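Alginate lyase (Aplysia kurodai, PDB 5GMT) degrades alginate as a family 14 polysaccharide lyase with specificity for polymannuronate, breaking its glycosidic bonds probably by beta-elimination. Local coordinates at residues T14-L19 with I270-H275; V22-H27 with S55-R60; G66-V71 with S254-N259; G78-P83 with G123-S128; R185-K190 with V214-H219. One frame throughout, in Å; residues are numbered along the deposited sequence.

Overall arrangement
The fold is a sandwich of two antiparallel sheets, in keeping with its concanavalin clan. Contacts 1, 2 and 5 reach one sheet: contact 1 joins strand 14-19 to strand 261-272, contact 2 lies at strand 58-63, which neighbours 261-272, and contact 5 at the end of strand 208-216. Contact 4 lies on strand 76-81 of the other sheet, and contact 3 ties two loops that cross between the sheets. Contact 1 joins segments close to the two ends of the chain and spans all the others in sequence; its centre is about 34 Å from that of contact 3, across the molecule. Contacts 1 and 4 touch, where Trp17 CD1 lies 3.4 Å from Pro83 CB.

Contact 1 (T14-L19 with I270-H275); sequences TTVWSL and ILTPSH
Trp17 lays the benzo side of its indole against Ile270, CE3 coming within 3.7 Å of Ile270 CG1 and equally near CD1. The Trp17 ring gets there because CG stands anti to the backbone N (chi1 170°), which turns the indole to the side of the sheet where Ile270 lies; there it also stacks on the ring of His34 and gives its NE1 proton to His34 O. Ile270 has a second neighbour in Val16, whose CG2 rests 3.9 Å from Ile270 CG2. Branched at CB, the isoleucine can serve both with separate arms, CG1 and CD1 for the indole and CG2 for the valine. Beneath the side chains, strands 14-19 and 261-272 run antiparallel, and the register slips by one residue: Val16 and Trp17 both face Ile270, a classic beta bulge. Ile270 O accepts from Val16 N at 2.9 Å nearly along the C=O axis and, weakly, from Trp17 N at 3.4 Å, while Ile270 N returns a straight bond to Trp17 O (2.8 Å, 170°). An alanine at Ile270 would be likely to open a gap beside the indole at CE3 and leave Val16 CG2 without its methyl partner. Farther along, Thr272 N bonds to Thr14 O at 2.9 Å, and Val16 CG1 packs on the Thr272 side chain. On the opposite face of the sheet, Leu271 brings CD2 to within 3.4 Å of Thr15 OG1; the CB branch of threonine suits a strand, and its hydroxyl tolerates this more exposed face.

Contact 2 (V22-H27 with S55-R60); sequences VPHSSH and SSRALR
Val22 opens the contact with a backbone bond, its N donating to Arg57 O at 2.9 Å. Its side chain is buried and apolar as the place demands: CG2 lies against the backbone of Ala58, 3.6 Å from Ala58 C, and CG1 reaches toward Leu59 CB, with Thr49 and Ile31 also touching this valine. The carbonyl of Val22 lies along the aliphatic part of Arg57, whose CB, CG and CD pass it in turn. Arg57 leads into strand 58-63, an antiparallel strand set between 47-50 and 261-272 in one sheet of the sandwich, so the loop 22-27 packs against the start of that strand. Next in line, Pro23 C lies 3.9 Å from Arg57 CD. His24 then turns its ring onto the arginine, CG anti to its own backbone N (chi1 -172°), and the two flat groups stack with centres 4.0 Å apart and planes 29° from parallel. The closest approach is His24 CD2 to Arg57 NH1, 3.3 Å, over a face of the guanidinium. A bend at chi3 of Arg57 (-71°) brings the group against the ring, while NH1 is also bonded to Thr49 OG1. A serine in place of Arg57 would probably leave the His24 ring without its flat partner and Thr49 OG1 without that donor. Ser25 folds the loop onward: its OG accepts from His27 N at 3.0 Å, an ST turn, and His27 sits at the N-cap of helix 28-31.

Contact 3 (G66-V71 with S254-N259); sequences GSYSKV and SYAAPN
Gly66 and Ala257 are joined by the first of two backbone hydrogen bonds that carry this contact. Gly66 N donates to Ala257 O at 2.7 Å, in the carbonyl plane and on a lone pair; Ala257 N in return donates to Ser67 O at 2.9 Å, its donor tilted from the carbonyl plane. Both polar backbone groups of the buried Ala257 are thus used across the interface. A softer contact supplements them, the CA-H of Ala256 pointing at Ser67 O from 3.4 Å, so that this one oxygen receives two approaches from neighbouring residues. The two segments are loops that cross between the sheets of the sandwich: 66-71 runs from strand 58-63 to strand 76-81, while the loop 254-259 runs back from strand 238-247 to strand 261-272. Since 58-63 pairs with 261-272 and 76-81 with 238-247, the crossings lie side by side and the bonds tie them together. Van der Waals packing is light and fits small residues. The methyl of Ala256 rests on the Gly66 carbonyl, CB 3.4 Å from Gly66 O, and at the positive phi of Gly66 (93°) any side chain would collide with the preceding carbonyl oxygen. Tyr68 supplies the bulk: its CG stands between the backbone N and the carbonyl carbon (chi1 59°), which swings the ring over so that CD2 is 4.2 Å from Ala256 CB, and Tyr68 CB meets Tyr255 CB. Within the first loop, Val71 N donates to Tyr68 O at 3.0 Å in a type I turn; separately, the side-chain OG of Ser67 is bonded to Glu64 O.

Contact 4 (G78-P83 with G123-S128); sequences GFYSRP and GAYKCS
Tyr80 and Arg82 meet Tyr125 in a contact of aromatic and polar side chains, where strand 76-81 and the residue after it meet the loop leading from strand 110-118 to strand 136-143. The two tyrosines lie antiparallel, each running past the other, with their rings oblique, planes at 50°. Tyr125 CD1 sits over one face of the Tyr80 ring, 3.6 Å from Tyr80 CG, while Tyr125 CB makes a CH-pi contact with that face, 4.0 Å from the centroid. Tyr80 also stacks on Phe243 and meets Phe116 edge-to-face, and Tyr125 stacks on Tyr39: the pair belongs to an aromatic layer on this sheet of the concanavalin-type sandwich, next to a loop fastened by the Cys127-Cys136 disulfide. Tyrosine suits the place because its hydroxyl can still be satisfied in largely buried surroundings. Tyr80 OH is 2.9 Å from a water that donates to Ala124 O and accepts from Cys127 N, and a second water links Tyr125 O to Ser128 OG. At the far end of Tyr125, Arg82 comes in across the end of the ring, bent at chi3 (60°), and its NH1 donates to Tyr125 OH at 2.9 Å, with the oxygen near the guanidinium plane. Arg82 CD also presses on that hydroxyl, 3.2 Å away, and NH1 has a further partner in Asn120 O.

Contact 5 (R185-K190 with V214-H219); sequences RFMNNK and VQAEGH
The CG1 methyl of Val214 rests against the Phe186 ring, 3.9 Å from Phe186 CE1, in a buried spot that suits two apolar side chains. Gln215 points away and instead braces its own turn, NE2 donating to His219 O at 2.7 Å with the oxygen in the amide plane. Ala216, small enough to let two long chains close over it, has its CB 4.0 Å from Met187 SD, with Lys190 CD alongside. Ala216 to His219 form a type II turn at the end of strand 208-216, the hairpin link to strand 222-229, and the disulfide Cys213-Cys223 joins the two strands close to this turn. Glu217 gives its backbone O to Lys190 NZ at 3.1 Å, reached by a bend at chi4 of the lysine, while its carboxylate is bonded to Trp191 N rather than paired with that amine. Gly218 takes the positive phi (91°) of the turn, where a side chain would strike the preceding carbonyl oxygen. His219 offers a ring face to Met187, a sulfur-aromatic contact with SD 4.0 Å from the centroid, only 13° off the normal, and Lys190 CE lies 3.7 Å from His219 NE2.

Contact 1 (T14-L19 with I270-H275)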
# COMPACT_ATOMS: atom_id res chain seq x y z
N THR A 14 -12.62 13.11 9.39
CA THR A 14 -12.89 12.24 10.53
C THR A 14 -11.98 11.02 10.54
O THR A 14 -11.86 10.33 9.53
CB THR A 14 -14.35 11.75 10.53
OG1 THR A 14 -15.24 12.87 10.43
CG2 THR A 14 -14.65 10.97 11.80
N THR A 15 -11.34 10.75 11.67
CA THR A 15 -10.55 9.53 11.82
C THR A 15 -11.48 8.39 12.23
O THR A 15 -12.13 8.47 13.26
CB THR A 15 -9.43 9.71 12.87
OG1 THR A 15 -8.53 10.73 12.43
CG2 THR A 15 -8.66 8.42 13.04
N VAL A 16 -11.56 7.35 11.41
CA VAL A 16 -12.46 6.24 11.69
C VAL A 16 -11.73 5.05 12.31
O VAL A 16 -12.34 4.24 13.00
CB VAL A 16 -13.24 5.78 10.42
CG1 VAL A 16 -14.11 6.93 9.91
CG2 VAL A 16 -12.29 5.32 9.33
N TRP A 17 -10.42 4.96 12.09
CA TRP A 17 -9.61 3.89 12.66
C TRP A 17 -8.16 4.33 12.80
O TRP A 17 -7.65 5.07 11.98
CB TRP A 17 -9.70 2.63 11.78
CG TRP A 17 -8.74 1.52 12.13
CD1 TRP A 17 -8.92 0.52 13.05
CD2 TRP A 17 -7.45 1.30 11.54
NE1 TRP A 17 -7.82 -0.31 13.07
CE2 TRP A 17 -6.91 0.15 12.15
CE3 TRP A 17 -6.71 1.95 10.56
CZ2 TRP A 17 -5.65 -0.34 11.81
CZ3 TRP A 17 -5.47 1.46 10.23
CH2 TRP A 17 -4.95 0.32 10.85
N SER A 18 -7.50 3.88 13.86
CA SER A 18 -6.07 4.09 14.01
C SER A 18 -5.43 2.92 14.73
O SER A 18 -6.11 2.15 15.42
CB SER A 18 -5.77 5.40 14.75
OG SER A 18 -6.17 5.31 16.11
N LEU A 19 -4.12 2.79 14.58
CA LEU A 19 -3.36 1.78 15.29
C LEU A 19 -1.97 2.34 15.58
O LEU A 19 -1.13 2.44 14.69
CB LEU A 19 -3.29 0.47 14.48
CG LEU A 19 -2.71 -0.78 15.14
CD1 LEU A 19 -3.33 -2.04 14.56
CD2 LEU A 19 -1.18 -0.83 15.03
N ILE A 270 -6.75 5.77 9.40
CA ILE A 270 -7.61 5.90 8.23
C ILE A 270 -8.63 6.98 8.52
O ILE A 270 -9.38 6.90 9.51
CB ILE A 270 -8.31 4.57 7.87
CG1 ILE A 270 -7.28 3.57 7.33
CG2 ILE A 270 -9.38 4.80 6.84
CD1 ILE A 270 -7.86 2.20 7.00
N LEU A 271 -8.62 8.01 7.68
CA LEU A 271 -9.60 9.09 7.76
C LEU A 271 -10.53 9.06 6.56
O LEU A 271 -10.18 8.52 5.51
CB LEU A 271 -8.91 10.46 7.81
CG LEU A 271 -7.89 10.66 8.92
CD1 LEU A 271 -6.51 10.24 8.44
CD2 LEU A 271 -7.90 12.12 9.35
N THR A 272 -11.71 9.66 6.72
CA THR A 272 -12.67 9.75 5.62
C THR A 272 -13.05 11.20 5.37
O THR A 272 -13.98 11.71 5.99
CB THR A 272 -13.95 8.94 5.90
OG1 THR A 272 -14.52 9.36 7.14
CG2 THR A 272 -13.66 7.44 5.97
N PRO A 273 -12.33 11.88 4.45
CA PRO A 273 -12.68 13.26 4.12
C PRO A 273 -13.90 13.29 3.22
O PRO A 273 -14.33 12.25 2.72
CB PRO A 273 -11.45 13.76 3.36
CG PRO A 273 -10.95 12.50 2.66
CD PRO A 273 -11.25 11.35 3.59
N SER A 274 -14.45 14.48 3.01
CA SER A 274 -15.54 14.64 2.06
C SER A 274 -15.07 14.27 0.66
O SER A 274 -14.01 14.72 0.22
CB SER A 274 -16.07 16.07 2.07
OG SER A 274 -16.63 16.40 3.33
N HIS A 275 -15.87 13.47 -0.03
CA HIS A 275 -15.56 13.07 -1.41
C HIS A 275 -15.50 14.28 -2.34
O HIS A 275 -16.42 15.09 -2.37
CB HIS A 275 -16.61 12.06 -1.90
CG HIS A 275 -16.23 11.38 -3.17
ND1 HIS A 275 -17.15 11.03 -4.13
CD2 HIS A 275 -15.02 10.96 -3.63
CE1 HIS A 275 -16.53 10.43 -5.14
NE2 HIS A 275 -15.24 10.37 -4.86

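Contact 2 (V22-H27 with S55-R60)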
# COMPACT_ATOMS: atom_id res chain seq x y z
N VAL A 22 1.70 -2.06 18.32
CA VAL A 22 1.23 -3.43 18.44
C VAL A 22 1.71 -4.01 19.76
O VAL A 22 2.73 -3.57 20.31
CB VAL A 22 1.71 -4.30 17.26
CG1 VAL A 22 1.00 -3.87 15.96
CG2 VAL A 22 3.22 -4.16 17.12
N PRO A 23 0.97 -4.99 20.31
CA PRO A 23 1.39 -5.56 21.59
C PRO A 23 2.68 -6.38 21.51
O PRO A 23 3.03 -6.91 20.45
CB PRO A 23 0.21 -6.45 21.99
CG PRO A 23 -0.46 -6.79 20.69
CD PRO A 23 -0.30 -5.56 19.84
N HIS A 24 3.39 -6.48 22.63
CA HIS A 24 4.56 -7.35 22.70
C HIS A 24 4.11 -8.79 22.90
O HIS A 24 3.91 -9.25 24.03
CB HIS A 24 5.49 -6.91 23.84
CG HIS A 24 6.79 -7.64 23.87
ND1 HIS A 24 7.45 -7.95 25.04
CD2 HIS A 24 7.57 -8.12 22.87
CE1 HIS A 24 8.57 -8.59 24.76
NE2 HIS A 24 8.67 -8.70 23.45
N SER A 25 3.93 -9.52 21.80
CA SER A 25 3.41 -10.88 21.84
C SER A 25 4.15 -11.75 20.84
O SER A 25 4.63 -11.26 19.82
CB SER A 25 1.90 -10.89 21.55
OG SER A 25 1.38 -12.21 21.47
N SER A 26 4.28 -13.04 21.14
CA SER A 26 4.83 -13.97 20.16
C SER A 26 3.75 -14.52 19.24
O SER A 26 4.06 -15.17 18.24
CB SER A 26 5.55 -15.13 20.86
OG SER A 26 6.84 -14.74 21.31
N HIS A 27 2.48 -14.27 19.57
CA HIS A 27 1.35 -14.77 18.78
C HIS A 27 0.99 -13.75 17.71
O HIS A 27 0.55 -12.64 18.04
CB HIS A 27 0.13 -15.05 19.65
CG HIS A 27 0.35 -16.10 20.68
ND1 HIS A 27 0.19 -17.45 20.41
CD2 HIS A 27 0.72 -16.02 21.98
CE1 HIS A 27 0.45 -18.14 21.50
NE2 HIS A 27 0.78 -17.30 22.47
N SER A 55 9.49 4.66 20.50
CA SER A 55 8.86 4.38 21.79
C SER A 55 7.64 3.50 21.61
O SER A 55 7.43 2.55 22.37
CB SER A 55 8.48 5.69 22.48
OG SER A 55 9.63 6.49 22.66
N SER A 56 6.84 3.81 20.60
CA SER A 56 5.70 2.96 20.26
C SER A 56 6.23 1.65 19.69
O SER A 56 7.09 1.66 18.82
CB SER A 56 4.78 3.66 19.25
OG SER A 56 4.12 4.77 19.83
N ARG A 57 5.74 0.53 20.21
CA ARG A 57 6.16 -0.77 19.69
C ARG A 57 5.60 -0.95 18.29
O ARG A 57 4.39 -0.92 18.09
CB ARG A 57 5.70 -1.92 20.59
CG ARG A 57 6.12 -3.29 20.08
CD ARG A 57 6.03 -4.37 21.16
NE ARG A 57 7.08 -4.19 22.16
CZ ARG A 57 8.28 -4.76 22.08
NH1 ARG A 57 8.58 -5.55 21.06
NH2 ARG A 57 9.18 -4.54 23.03
N ALA A 58 6.49 -1.17 17.33
CA ALA A 58 6.13 -1.20 15.93
C ALA A 58 5.95 -2.61 15.39
O ALA A 58 6.57 -3.55 15.86
CB ALA A 58 7.20 -0.49 15.11
N LEU A 59 5.12 -2.72 14.36
CA LEU A 59 5.02 -3.95 13.60
C LEU A 59 6.27 -4.11 12.77
O LEU A 59 6.59 -3.23 11.96
CB LEU A 59 3.77 -3.91 12.70
CG LEU A 59 3.61 -5.07 11.72
CD1 LEU A 59 3.43 -6.37 12.46
CD2 LEU A 59 2.42 -4.78 10.78
N ARG A 60 7.01 -5.20 12.96
CA ARG A 60 8.27 -5.36 12.24
C ARG A 60 8.17 -6.50 11.25
O ARG A 60 7.73 -7.59 11.59
CB ARG A 60 9.45 -5.61 13.19
CG ARG A 60 10.82 -5.48 12.50
CD ARG A 60 11.98 -5.98 13.38
NE ARG A 60 12.06 -7.44 13.38
CZ ARG A 60 12.98 -8.15 14.02
NH1 ARG A 60 13.93 -7.55 14.73
NH2 ARG A 60 12.97 -9.48 13.94

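Contact 3 (G66-V71 with S254-N259)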
# COMPACT_ATOMS: atom_id res chain seq x y z
N GLY A 66 17.97 -12.53 -0.18
CA GLY A 66 17.62 -13.46 -1.24
C GLY A 66 16.12 -13.64 -1.46
O GLY A 66 15.69 -14.27 -2.43
N SER A 67 15.31 -13.09 -0.57
CA SER A 67 13.87 -13.35 -0.65
C SER A 67 13.18 -12.43 -1.66
O SER A 67 13.63 -11.32 -1.93
CB SER A 67 13.20 -13.19 0.73
OG SER A 67 13.22 -11.84 1.17
N TYR A 68 12.11 -12.95 -2.23
CA TYR A 68 11.19 -12.15 -3.03
C TYR A 68 9.87 -12.92 -3.05
O TYR A 68 9.73 -13.91 -2.34
CB TYR A 68 11.73 -11.89 -4.44
CG TYR A 68 12.02 -13.13 -5.25
CD1 TYR A 68 11.13 -13.57 -6.22
CD2 TYR A 68 13.18 -13.86 -5.04
CE1 TYR A 68 11.39 -14.71 -6.97
CE2 TYR A 68 13.45 -15.01 -5.78
CZ TYR A 68 12.55 -15.42 -6.74
OH TYR A 68 12.81 -16.55 -7.49
N SER A 69 8.92 -12.47 -3.86
CA SER A 69 7.54 -12.96 -3.78
C SER A 69 7.39 -14.47 -3.90
O SER A 69 6.43 -15.03 -3.40
CB SER A 69 6.69 -12.29 -4.87
OG SER A 69 7.13 -12.69 -6.15
N LYS A 70 8.34 -15.13 -4.56
CA LYS A 70 8.22 -16.57 -4.83
C LYS A 70 8.97 -17.45 -3.83
O LYS A 70 8.81 -18.67 -3.84
CB LYS A 70 8.70 -16.87 -6.25
CG LYS A 70 7.92 -16.16 -7.33
CD LYS A 70 6.54 -16.77 -7.49
CE LYS A 70 5.63 -15.92 -8.37
NZ LYS A 70 5.02 -14.79 -7.61
N VAL A 71 9.77 -16.85 -2.96
CA VAL A 71 10.53 -17.60 -1.95
C VAL A 71 9.61 -18.06 -0.81
O VAL A 71 8.80 -17.29 -0.32
CB VAL A 71 11.68 -16.75 -1.39
CG1 VAL A 71 12.38 -17.46 -0.25
CG2 VAL A 71 12.66 -16.41 -2.53
N SER A 254 15.89 -11.80 -9.88
CA SER A 254 16.49 -10.48 -10.04
C SER A 254 16.04 -9.48 -8.96
O SER A 254 16.74 -8.52 -8.67
CB SER A 254 16.17 -9.92 -11.43
OG SER A 254 14.77 -9.84 -11.61
N TYR A 255 14.86 -9.73 -8.39
CA TYR A 255 14.28 -8.88 -7.35
C TYR A 255 14.67 -9.31 -5.94
O TYR A 255 14.18 -8.74 -4.97
CB TYR A 255 12.74 -8.90 -7.44
CG TYR A 255 12.15 -8.23 -8.66
CD1 TYR A 255 11.98 -8.94 -9.85
CD2 TYR A 255 11.73 -6.91 -8.62
CE1 TYR A 255 11.42 -8.33 -10.96
CE2 TYR A 255 11.17 -6.30 -9.72
CZ TYR A 255 11.02 -7.02 -10.89
OH TYR A 255 10.47 -6.41 -11.99
N ALA A 256 15.53 -10.32 -5.82
CA ALA A 256 15.89 -10.83 -4.49
C ALA A 256 16.45 -9.72 -3.60
O ALA A 256 17.20 -8.84 -4.05
CB ALA A 256 16.89 -11.98 -4.61
N ALA A 257 16.07 -9.76 -2.32
CA ALA A 257 16.58 -8.79 -1.37
C ALA A 257 18.09 -8.93 -1.27
O ALA A 257 18.60 -10.03 -1.04
CB ALA A 257 15.93 -8.97 -0.01
N PRO A 258 18.81 -7.82 -1.49
CA PRO A 258 20.28 -7.88 -1.41
C PRO A 258 20.77 -8.12 0.01
O PRO A 258 21.83 -8.73 0.18
CB PRO A 258 20.71 -6.50 -1.94
CG PRO A 258 19.51 -5.64 -1.84
CD PRO A 258 18.33 -6.54 -2.03
N ASN A 259 19.99 -7.70 1.00
CA ASN A 259 20.37 -7.82 2.41
C ASN A 259 19.30 -8.49 3.28
O ASN A 259 18.11 -8.45 2.96
CB ASN A 259 20.65 -6.45 3.02
CG ASN A 259 21.65 -5.63 2.21
OD1 ASN A 259 22.58 -6.14 1.62
ND2 ASN A 259 21.46 -4.32 2.25

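Contact 4 (G78-P83 with G123-S128)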
# COMPACT_ATOMS: atom_id res chain seq x y z
N GLY A 78 1.50 -10.03 4.33
CA GLY A 78 0.38 -9.39 3.66
C GLY A 78 -0.93 -9.73 4.33
O GLY A 78 -1.09 -10.82 4.89
N PHE A 79 -1.86 -8.78 4.28
CA PHE A 79 -3.24 -9.03 4.71
C PHE A 79 -4.10 -7.86 4.30
O PHE A 79 -3.62 -6.74 4.20
CB PHE A 79 -3.35 -9.26 6.24
CG PHE A 79 -2.81 -8.13 7.09
CD1 PHE A 79 -3.60 -7.03 7.40
CD2 PHE A 79 -1.51 -8.18 7.59
CE1 PHE A 79 -3.11 -5.99 8.19
CE2 PHE A 79 -1.00 -7.15 8.38
CZ PHE A 79 -1.81 -6.05 8.69
N TYR A 80 -5.38 -8.10 4.06
CA TYR A 80 -6.31 -7.00 3.90
C TYR A 80 -6.97 -6.73 5.24
O TYR A 80 -7.34 -7.66 5.96
CB TYR A 80 -7.38 -7.32 2.86
CG TYR A 80 -6.91 -7.46 1.43
CD1 TYR A 80 -6.98 -6.39 0.55
CD2 TYR A 80 -6.44 -8.68 0.95
CE1 TYR A 80 -6.59 -6.52 -0.79
CE2 TYR A 80 -6.04 -8.83 -0.38
CZ TYR A 80 -6.13 -7.74 -1.25
OH TYR A 80 -5.73 -7.85 -2.57
N SER A 81 -7.11 -5.45 5.58
CA SER A 81 -7.69 -5.03 6.84
C SER A 81 -8.94 -4.17 6.60
O SER A 81 -8.87 -3.18 5.87
CB SER A 81 -6.66 -4.24 7.66
OG SER A 81 -7.24 -3.57 8.76
N ARG A 82 -10.07 -4.57 7.18
CA ARG A 82 -11.31 -3.81 7.04
C ARG A 82 -11.91 -3.51 8.41
O ARG A 82 -12.85 -4.17 8.85
CB ARG A 82 -12.31 -4.57 6.18
CG ARG A 82 -11.84 -4.82 4.76
CD ARG A 82 -12.84 -5.68 4.00
NE ARG A 82 -14.16 -5.05 3.91
CZ ARG A 82 -15.15 -5.53 3.18
NH1 ARG A 82 -14.96 -6.64 2.47
NH2 ARG A 82 -16.33 -4.92 3.15
N PRO A 83 -11.34 -2.51 9.11
CA PRO A 83 -11.84 -2.17 10.45
C PRO A 83 -13.34 -1.91 10.44
O PRO A 83 -13.84 -1.27 9.51
CB PRO A 83 -11.04 -0.92 10.80
CG PRO A 83 -9.74 -1.11 10.07
CD PRO A 83 -10.10 -1.79 8.77
N GLY A 123 -14.59 -10.48 -3.77
CA GLY A 123 -14.19 -9.82 -5.00
C GLY A 123 -13.16 -8.72 -4.75
O GLY A 123 -12.35 -8.41 -5.61
N ALA A 124 -13.20 -8.12 -3.57
CA ALA A 124 -12.35 -6.98 -3.27
C ALA A 124 -10.87 -7.37 -3.09
O ALA A 124 -9.99 -6.50 -3.14
CB ALA A 124 -12.86 -6.26 -2.04
N TYR A 125 -10.61 -8.66 -2.90
CA TYR A 125 -9.25 -9.11 -2.54
C TYR A 125 -8.50 -9.73 -3.72
O TYR A 125 -7.50 -10.41 -3.52
CB TYR A 125 -9.30 -10.12 -1.38
CG TYR A 125 -10.25 -9.74 -0.27
CD1 TYR A 125 -10.16 -8.49 0.34
CD2 TYR A 125 -11.26 -10.61 0.15
CE1 TYR A 125 -11.03 -8.13 1.35
CE2 TYR A 125 -12.14 -10.26 1.16
CZ TYR A 125 -12.02 -9.01 1.75
OH TYR A 125 -12.88 -8.64 2.75
N LYS A 126 -8.97 -9.47 -4.94
CA LYS A 126 -8.45 -10.20 -6.11
C LYS A 126 -7.53 -9.39 -7.01
O LYS A 126 -7.09 -9.87 -8.06
CB LYS A 126 -9.62 -10.74 -6.95
CG LYS A 126 -10.59 -11.63 -6.17
CD LYS A 126 -9.87 -12.83 -5.60
CE LYS A 126 -10.83 -13.71 -4.81
NZ LYS A 126 -10.13 -14.89 -4.21
N CYS A 127 -7.22 -8.15 -6.61
CA CYS A 127 -6.44 -7.29 -7.48
C CYS A 127 -4.96 -7.26 -7.10
O CYS A 127 -4.46 -6.29 -6.52
CB CYS A 127 -7.02 -5.87 -7.46
SG CYS A 127 -8.48 -5.75 -8.57
N SER A 128 -4.27 -8.35 -7.44
CA SER A 128 -2.84 -8.45 -7.19
C SER A 128 -2.31 -9.57 -8.05
O SER A 128 -3.09 -10.33 -8.62
CB SER A 128 -2.57 -8.73 -5.70
OG SER A 128 -3.02 -10.03 -5.35
O HOH W 1 -7.53 -6.35 -4.24
O HOH W 2 -4.82 -10.08 -3.31

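Contact 5 (R185-K190 with V214-H219)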
# COMPACT_ATOMS: atom_id res chain seq x y z
N ARG A 185 10.81 9.53 -2.79
CA ARG A 185 11.86 8.54 -2.64
C ARG A 185 11.99 8.15 -1.18
O ARG A 185 11.79 8.97 -0.29
CB ARG A 185 13.20 9.06 -3.19
CG ARG A 185 14.36 8.05 -3.07
CD ARG A 185 15.67 8.54 -3.71
NE ARG A 185 15.74 8.22 -5.14
CZ ARG A 185 16.85 8.25 -5.88
NH1 ARG A 185 18.02 8.58 -5.33
NH2 ARG A 185 16.80 7.96 -7.17
N PHE A 186 12.32 6.89 -0.96
CA PHE A 186 12.52 6.36 0.37
C PHE A 186 14.01 6.31 0.69
O PHE A 186 14.82 6.01 -0.18
CB PHE A 186 11.90 4.97 0.49
CG PHE A 186 10.44 4.96 0.15
CD1 PHE A 186 9.52 5.58 0.99
CD2 PHE A 186 9.98 4.33 -0.99
CE1 PHE A 186 8.16 5.57 0.69
CE2 PHE A 186 8.63 4.32 -1.30
CZ PHE A 186 7.72 4.94 -0.46
N MET A 187 14.35 6.61 1.94
CA MET A 187 15.74 6.66 2.38
C MET A 187 16.05 5.57 3.39
O MET A 187 15.29 5.35 4.33
CB MET A 187 16.06 8.03 2.98
CG MET A 187 15.75 9.18 2.05
SD MET A 187 16.27 10.76 2.75
CE MET A 187 18.05 10.58 2.71
N ASN A 188 17.18 4.90 3.20
CA ASN A 188 17.65 3.91 4.16
C ASN A 188 17.84 4.50 5.55
O ASN A 188 18.23 5.66 5.70
CB ASN A 188 18.96 3.30 3.66
CG ASN A 188 19.41 2.12 4.50
OD1 ASN A 188 18.61 1.49 5.19
ND2 ASN A 188 20.70 1.81 4.42
N ASN A 189 17.52 3.69 6.57
CA ASN A 189 17.77 4.01 7.98
C ASN A 189 17.08 5.28 8.45
O ASN A 189 17.62 6.02 9.28
CB ASN A 189 19.28 4.08 8.23
CG ASN A 189 19.98 2.76 7.94
OD1 ASN A 189 19.46 1.69 8.25
ND2 ASN A 189 21.15 2.83 7.30
N LYS A 190 15.87 5.51 7.95
CA LYS A 190 15.07 6.65 8.37
C LYS A 190 13.61 6.28 8.52
O LYS A 190 13.12 5.39 7.83
CB LYS A 190 15.20 7.78 7.36
CG LYS A 190 16.47 8.60 7.46
CD LYS A 190 16.36 9.83 6.56
CE LYS A 190 17.48 10.83 6.81
NZ LYS A 190 17.39 11.39 8.19
N VAL A 214 5.14 11.79 1.05
CA VAL A 214 6.10 11.04 1.84
C VAL A 214 7.08 12.03 2.46
O VAL A 214 7.54 12.94 1.78
CB VAL A 214 6.87 10.00 0.98
CG1 VAL A 214 7.98 9.33 1.78
CG2 VAL A 214 5.90 8.96 0.39
N GLN A 215 7.37 11.86 3.74
CA GLN A 215 8.37 12.71 4.38
C GLN A 215 9.31 11.87 5.22
O GLN A 215 8.91 11.27 6.22
CB GLN A 215 7.71 13.78 5.25
CG GLN A 215 8.72 14.73 5.88
CD GLN A 215 8.08 15.97 6.45
OE1 GLN A 215 6.96 15.93 6.94
NE2 GLN A 215 8.80 17.08 6.38
N ALA A 216 10.56 11.81 4.78
CA ALA A 216 11.62 11.20 5.56
C ALA A 216 12.00 12.15 6.69
O ALA A 216 11.96 13.37 6.50
CB ALA A 216 12.80 10.88 4.70
N GLU A 217 12.33 11.62 7.86
CA GLU A 217 12.57 12.52 8.98
C GLU A 217 13.77 13.40 8.65
O GLU A 217 14.76 12.94 8.10
CB GLU A 217 12.77 11.74 10.28
CG GLU A 217 13.84 10.69 10.24
CD GLU A 217 13.93 9.91 11.53
OE1 GLU A 217 14.15 8.68 11.46
OE2 GLU A 217 13.80 10.52 12.62
N GLY A 218 13.63 14.69 8.94
CA GLY A 218 14.67 15.64 8.63
C GLY A 218 14.57 16.30 7.27
O GLY A 218 15.28 17.26 6.99
N HIS A 219 13.69 15.79 6.42
CA HIS A 219 13.64 16.25 5.04
C HIS A 219 12.29 16.82 4.67
O HIS A 219 11.31 16.65 5.38
CB HIS A 219 14.02 15.12 4.08
CG HIS A 219 15.46 14.72 4.17
ND1 HIS A 219 16.40 15.11 3.25
CD2 HIS A 219 16.12 13.99 5.10
CE1 HIS A 219 17.58 14.63 3.60
NE2 HIS A 219 17.44 13.94 4.72